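Baccell_00856 (Bacteroides cellulosilyticus DSM 14838, PDB 5MVH) is a beta-propeller glycoside hydrolase that probably acts as a rhamnosidase, cleaving glycosidic bonds of rhamnose-containing glycans. Local coordinates at residues 352-357 / 378-383; 397-402 / 423-428. All coordinates share one frame; numbering follows the deposited sequence.

Contact 1: 352-357 / 378-383; sequences RGSRVS and PVDAWE
Arg355 and Pro378 bring the two loops together, their CA atoms 4.4 Å apart, and one backbone hydrogen bond ties them: Val379 N donates to Ser354 O at 2.7 Å, almost straight at 177°. The same oxygen takes a CA-H...O contact from Pro378 CA, while Pro378 CB rests on Gly353 O. Both Gly353 and Ser354 have positive phi, so the chain curls tightly before running out toward strand 357-361. In the other loop, Val379 to Trp382 form a type II' beta turn closed by Trp382 N to Val379 O (3.0 Å). In the beta-propeller, 352-357 belongs to the loop joining the second and third strands of the blade 335-373, and 378-383 follows the blade's last strand on the way to helix 388-394. Apolar side chains carry the rest of the contact. Val356 CG2 sits over one face of the Trp382 indole in a CH-pi contact, 4.0 Å from the six-membered ring centroid, while Val356 CG1 meets Trp382 CH2 at 3.8 Å. A chi1 of 173° sets Trp382 CG opposite the backbone N, which carries the indole toward Val356. Val379 CG2 touches Val356 CG2 at 4.0 Å, completing the apolar cluster. Arg355, which starts away from the other loop, forms a salt bridge with Asp373 through NH1.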
loop_
_atom_site.group_PDB
_atom_site.type_symbol
_atom_site.label_atom_id
_atom_site.label_comp_id
_atom_site.label_asym_id
_atom_site.label_seq_id
_atom_site.Cartn_x
_atom_site.Cartn_y
_atom_site.Cartn_z
ATOM N N ARG A 352 -4.661 -1.793 -22.149
ATOM C CA ARG A 352 -4.855 -3.223 -22.074
ATOM C C ARG A 352 -6.278 -3.599 -21.654
ATOM O O ARG A 352 -6.478 -4.644 -21.050
ATOM C CB ARG A 352 -3.816 -3.824 -21.127
ATOM C CG ARG A 352 -2.405 -3.443 -21.510
ATOM C CD ARG A 352 -1.383 -4.206 -20.704
ATOM N NE ARG A 352 -1.380 -5.620 -21.077
ATOM C CZ ARG A 352 -0.647 -6.175 -22.037
ATOM N NH1 ARG A 352 0.220 -5.467 -22.756
ATOM N NH2 ARG A 352 -0.782 -7.472 -22.275
ATOM N N GLY A 353 -7.250 -2.746 -21.986
ATOM C CA GLY A 353 -8.646 -2.955 -21.635
ATOM C C GLY A 353 -8.972 -2.920 -20.157
ATOM O O GLY A 353 -9.950 -3.514 -19.727
ATOM N N SER A 354 -8.132 -2.268 -19.359
ATOM C CA SER A 354 -8.338 -2.156 -17.899
ATOM C C SER A 354 -8.457 -3.503 -17.189
ATOM O O SER A 354 -9.182 -3.657 -16.208
ATOM C CB SER A 354 -9.519 -1.241 -17.619
ATOM O OG SER A 354 -9.265 0.044 -18.164
ATOM N N ARG A 355 -7.708 -4.477 -17.679
ATOM C CA ARG A 355 -7.580 -5.768 -17.036
ATOM C C ARG A 355 -6.575 -5.662 -15.911
ATOM O O ARG A 355 -5.870 -4.657 -15.774
ATOM C CB ARG A 355 -7.086 -6.818 -18.036
ATOM C CG ARG A 355 -8.065 -7.049 -19.171
ATOM C CD ARG A 355 -7.408 -7.810 -20.295
ATOM N NE ARG A 355 -8.390 -8.213 -21.288
ATOM C CZ ARG A 355 -8.118 -8.941 -22.380
ATOM N NH1 ARG A 355 -6.881 -9.364 -22.643
ATOM N NH2 ARG A 355 -9.095 -9.231 -23.228
ATOM N N VAL A 356 -6.492 -6.728 -15.121
ATOM C CA VAL A 356 -5.365 -6.916 -14.221
ATOM C C VAL A 356 -4.200 -7.318 -15.109
ATOM O O VAL A 356 -4.328 -8.281 -15.850
ATOM C CB VAL A 356 -5.627 -8.038 -13.201
ATOM C CG1 VAL A 356 -4.363 -8.279 -12.354
ATOM C CG2 VAL A 356 -6.861 -7.683 -12.355
ATOM N N SER A 357 -3.074 -6.605 -15.017
ATOM C CA SER A 357 -1.905 -6.884 -15.855
ATOM C C SER A 357 -0.644 -7.058 -15.018
ATOM O O SER A 357 -0.533 -6.526 -13.892
ATOM C CB SER A 357 -1.690 -5.770 -16.857
ATOM O OG SER A 357 -2.773 -5.725 -17.762
ATOM N N PRO A 378 -12.387 -6.594 -17.784
ATOM C CA PRO A 378 -11.992 -5.321 -17.191
ATOM C C PRO A 378 -12.329 -5.185 -15.693
ATOM O O PRO A 378 -13.356 -5.707 -15.208
ATOM C CB PRO A 378 -12.795 -4.308 -18.011
ATOM C CG PRO A 378 -14.053 -5.039 -18.321
ATOM C CD PRO A 378 -13.558 -6.416 -18.669
ATOM N N VAL A 379 -11.457 -4.497 -14.963
ATOM C CA VAL A 379 -11.705 -4.164 -13.540
ATOM C C VAL A 379 -11.727 -2.652 -13.293
ATOM O O VAL A 379 -11.853 -2.203 -12.150
ATOM C CB VAL A 379 -10.719 -4.888 -12.599
ATOM C CG1 VAL A 379 -10.981 -6.391 -12.641
ATOM C CG2 VAL A 379 -9.257 -4.575 -12.949
ATOM N N ASP A 380 -11.641 -1.894 -14.390
ATOM C CA ASP A 380 -11.880 -0.458 -14.435
ATOM C C ASP A 380 -11.145 0.342 -13.373
ATOM O O ASP A 380 -9.985 0.635 -13.595
ATOM C CB ASP A 380 -13.373 -0.136 -14.507
ATOM C CG ASP A 380 -13.994 -0.593 -15.824
ATOM O OD1 ASP A 380 -13.258 -1.105 -16.694
ATOM O OD2 ASP A 380 -15.225 -0.490 -15.950
ATOM N N ALA A 381 -11.775 0.701 -12.253
ATOM C CA ALA A 381 -11.122 1.614 -11.287
ATOM C C ALA A 381 -10.165 0.920 -10.333
ATOM O O ALA A 381 -9.497 1.593 -9.551
ATOM C CB ALA A 381 -12.148 2.411 -10.509
ATOM N N TRP A 382 -10.142 -0.413 -10.381
ATOM C CA TRP A 382 -9.300 -1.249 -9.523
ATOM C C TRP A 382 -7.827 -0.832 -9.547
ATOM O O TRP A 382 -7.263 -0.503 -10.609
ATOM C CB TRP A 382 -9.427 -2.701 -9.978
ATOM C CG TRP A 382 -8.504 -3.692 -9.312
ATOM C CD1 TRP A 382 -8.745 -4.385 -8.191
ATOM C CD2 TRP A 382 -7.198 -4.093 -9.761
ATOM N NE1 TRP A 382 -7.679 -5.215 -7.893
ATOM C CE2 TRP A 382 -6.716 -5.047 -8.849
ATOM C CE3 TRP A 382 -6.392 -3.740 -10.856
ATOM C CZ2 TRP A 382 -5.474 -5.666 -8.996
ATOM C CZ3 TRP A 382 -5.131 -4.361 -10.988
ATOM C CH2 TRP A 382 -4.703 -5.310 -10.072
ATOM N N GLU A 383 -7.236 -0.822 -8.357
ATOM C CA GLU A 383 -5.792 -0.779 -8.212
ATOM C C GLU A 383 -5.387 -2.000 -7.399
ATOM O O GLU A 383 -6.154 -2.470 -6.553
ATOM C CB GLU A 383 -5.374 0.483 -7.483
ATOM C CG GLU A 383 -5.838 1.807 -8.120
ATOM C CD GLU A 383 -5.235 2.999 -7.410
ATOM O OE1 GLU A 383 -5.518 3.186 -6.196
ATOM O OE2 GLU A 383 -4.469 3.741 -8.070
#

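Contact 2: 397-402 / 423-428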
loop_
_atom_site.group_PDB
_atom_site.type_symbol
_atom_site.label_atom_id
_atom_site.label_comp_id
_atom_site.label_asym_id
_atom_site.label_seq_id
_atom_site.Cartn_x
_atom_site.Cartn_y
_atom_site.Cartn_z
ATOM N N LEU A 397 2.315 -14.921 -4.593
ATOM C CA LEU A 397 1.771 -13.608 -4.839
ATOM C C LEU A 397 0.266 -13.747 -5.027
ATOM O O LEU A 397 -0.184 -14.336 -6.010
ATOM C CB LEU A 397 2.406 -12.978 -6.081
ATOM C CG LEU A 397 1.834 -11.615 -6.507
ATOM C CD1 LEU A 397 1.913 -10.602 -5.366
ATOM C CD2 LEU A 397 2.559 -11.073 -7.745
ATOM N N HIS A 398 -0.499 -13.212 -4.082
ATOM C CA HIS A 398 -1.952 -13.205 -4.158
ATOM C C HIS A 398 -2.438 -11.754 -4.185
ATOM O O HIS A 398 -2.012 -10.944 -3.342
ATOM C CB HIS A 398 -2.543 -13.884 -2.942
ATOM C CG HIS A 398 -2.432 -15.376 -2.948
ATOM N ND1 HIS A 398 -3.099 -16.160 -2.022
ATOM C CD2 HIS A 398 -1.789 -16.232 -3.781
ATOM C CE1 HIS A 398 -2.841 -17.434 -2.274
ATOM N NE2 HIS A 398 -2.052 -17.506 -3.338
ATOM N N LEU A 399 -3.337 -11.441 -5.111
ATOM C CA LEU A 399 -3.930 -10.116 -5.259
ATOM C C LEU A 399 -5.377 -10.098 -4.807
ATOM O O LEU A 399 -6.104 -11.059 -5.037
ATOM C CB LEU A 399 -3.934 -9.700 -6.739
ATOM C CG LEU A 399 -2.587 -9.719 -7.444
ATOM C CD1 LEU A 399 -2.703 -9.265 -8.891
ATOM C CD2 LEU A 399 -1.624 -8.832 -6.670
ATOM N N PHE A 400 -5.787 -8.999 -4.196
ATOM C CA PHE A 400 -7.205 -8.669 -3.995
ATOM C C PHE A 400 -7.700 -8.148 -5.328
ATOM O O PHE A 400 -7.154 -7.170 -5.834
ATOM C CB PHE A 400 -7.339 -7.595 -2.901
ATOM C CG PHE A 400 -8.763 -7.287 -2.503
ATOM C CD1 PHE A 400 -9.575 -6.525 -3.338
ATOM C CD2 PHE A 400 -9.274 -7.713 -1.288
ATOM C CE1 PHE A 400 -10.891 -6.225 -2.987
ATOM C CE2 PHE A 400 -10.581 -7.408 -0.919
ATOM C CZ PHE A 400 -11.399 -6.666 -1.774
ATOM N N VAL A 401 -8.700 -8.813 -5.924
ATOM C CA VAL A 401 -9.191 -8.446 -7.254
ATOM C C VAL A 401 -10.707 -8.248 -7.162
ATOM O O VAL A 401 -11.414 -9.116 -6.626
ATOM C CB VAL A 401 -8.849 -9.529 -8.300
ATOM C CG1 VAL A 401 -9.590 -9.291 -9.605
ATOM C CG2 VAL A 401 -7.345 -9.557 -8.541
ATOM N N GLN A 402 -11.172 -7.122 -7.681
ATOM C CA GLN A 402 -12.599 -6.800 -7.770
ATOM C C GLN A 402 -12.807 -5.711 -8.805
ATOM O O GLN A 402 -12.052 -4.746 -8.856
ATOM C CB GLN A 402 -13.136 -6.301 -6.424
ATOM C CG GLN A 402 -14.650 -6.117 -6.373
ATOM C CD GLN A 402 -15.116 -5.257 -5.225
ATOM O OE1 GLN A 402 -14.318 -4.658 -4.507
ATOM N NE2 GLN A 402 -16.437 -5.166 -5.060
ATOM N N LEU A 423 -6.610 -13.677 -6.414
ATOM C CA LEU A 423 -5.955 -14.192 -7.603
ATOM C C LEU A 423 -4.493 -14.501 -7.327
ATOM O O LEU A 423 -3.728 -13.590 -6.947
ATOM C CB LEU A 423 -6.080 -13.164 -8.726
ATOM C CG LEU A 423 -5.415 -13.494 -10.059
ATOM C CD1 LEU A 423 -5.859 -14.854 -10.559
ATOM C CD2 LEU A 423 -5.755 -12.413 -11.064
ATOM N N GLU A 424 -4.088 -15.767 -7.497
ATOM C CA GLU A 424 -2.671 -16.130 -7.358
ATOM C C GLU A 424 -1.980 -15.839 -8.683
ATOM O O GLU A 424 -2.515 -16.158 -9.761
ATOM C CB GLU A 424 -2.414 -17.603 -6.880
ATOM C CG GLU A 424 -0.894 -17.985 -6.853
ATOM C CD GLU A 424 -0.422 -18.918 -5.731
ATOM O OE1 GLU A 424 -1.253 -19.492 -4.996
ATOM O OE2 GLU A 424 0.826 -19.090 -5.560
ATOM N N VAL A 425 -0.794 -15.237 -8.579
ATOM C CA VAL A 425 0.024 -14.837 -9.716
ATOM C C VAL A 425 1.349 -15.587 -9.681
ATOM O O VAL A 425 1.977 -15.668 -8.635
ATOM C CB VAL A 425 0.317 -13.329 -9.676
ATOM C CG1 VAL A 425 1.164 -12.894 -10.889
ATOM C CG2 VAL A 425 -0.999 -12.552 -9.576
ATOM N N VAL A 426 1.756 -16.125 -10.832
ATOM C CA VAL A 426 3.051 -16.834 -10.982
ATOM C C VAL A 426 3.831 -16.245 -12.152
ATOM O O VAL A 426 3.295 -15.437 -12.915
ATOM C CB VAL A 426 2.884 -18.367 -11.138
ATOM C CG1 VAL A 426 2.222 -18.951 -9.897
ATOM C CG2 VAL A 426 2.091 -18.736 -12.404
ATOM N N LYS A 427 5.113 -16.585 -12.262
ATOM C CA LYS A 427 5.895 -16.058 -13.372
ATOM C C LYS A 427 5.314 -16.611 -14.688
ATOM O O LYS A 427 4.716 -17.693 -14.696
ATOM C CB LYS A 427 7.389 -16.363 -13.220
ATOM C CG LYS A 427 7.774 -17.814 -13.373
ATOM C CD LYS A 427 9.266 -18.027 -13.157
ATOM C CE LYS A 427 9.504 -19.504 -12.955
ATOM N NZ LYS A 427 10.948 -19.834 -12.843
ATOM N N PRO A 428 5.427 -15.840 -15.782
ATOM C CA PRO A 428 4.864 -16.252 -17.064
ATOM C C PRO A 428 5.776 -17.217 -17.827
ATOM O O PRO A 428 6.951 -17.363 -17.474
ATOM C CB PRO A 428 4.712 -14.925 -17.803
ATOM C CG PRO A 428 5.855 -14.103 -17.290
ATOM C CD PRO A 428 5.977 -14.470 -15.840
HETATM O O HOH W 1 2.665 -17.199 -6.587
#
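Strand 397-402 pairs antiparallel with the end of strand 418-425 in the propeller sheet that holds both chain ends. Leu399 and Leu423 form a hydrogen-bonded pair, Leu399 N to Leu423 O at 2.9 Å and Leu423 N to Leu399 O at 3.0 Å; farther along, Val425 N binds Leu397 O at 2.8 Å. His398 and Glu424, the non-hydrogen-bonded pair between them, share one face. Glu424 CG lies anti to the backbone N (chi1 175°) and the chain bends at chi2, which brings OE1 to the imidazole edge. There His398 NE2 donates to OE1 at 2.7 Å, meeting the carboxylate from above, the two planes 65° apart. Arg396 forms a salt bridge with the same oxygen, and Glu424 OE2 accepts from a water that also links Leu397 N and Val425 O. Replacing Glu424 by an alanine is likely to leave His398 NE2 and Arg396 without this acceptor and to deprive the water of one of its three partners. On the other face, Leu397 CD2 lies beside Val425 CB (3.7 Å), Leu399 CD1 meets Val425 CG2 (3.8 Å), and Val401 CG2 packs on Leu423 CB (3.8 Å). With strand 23-29 beyond 418-425, N- and C-terminal strands share one sheet, the closure typical of beta-propellers.

In the fold
Contact 1 precedes contact 2 in the sequence without overlap, and their centres are about 13 Å apart. Contact 1 joins a loop within the four-stranded blade 335-373 to the connection that leaves it; contact 2 lies in the next sheet, of strands 23-29, 418-425 and 397-402, with helix 388-394 on the connection between them. Trp382 spans the interface: its NE1 probably hydrogen-bonds Phe400 O at 2.9 Å, and its CD1 packs on Gln402 O. Val356 CG1 also reaches Leu399 CD1, at 4.0 Å. The connection leaving one blade, and through Val356 that blade's own loop, are thus packed against a strand of the sheet that unites the chain's two ends.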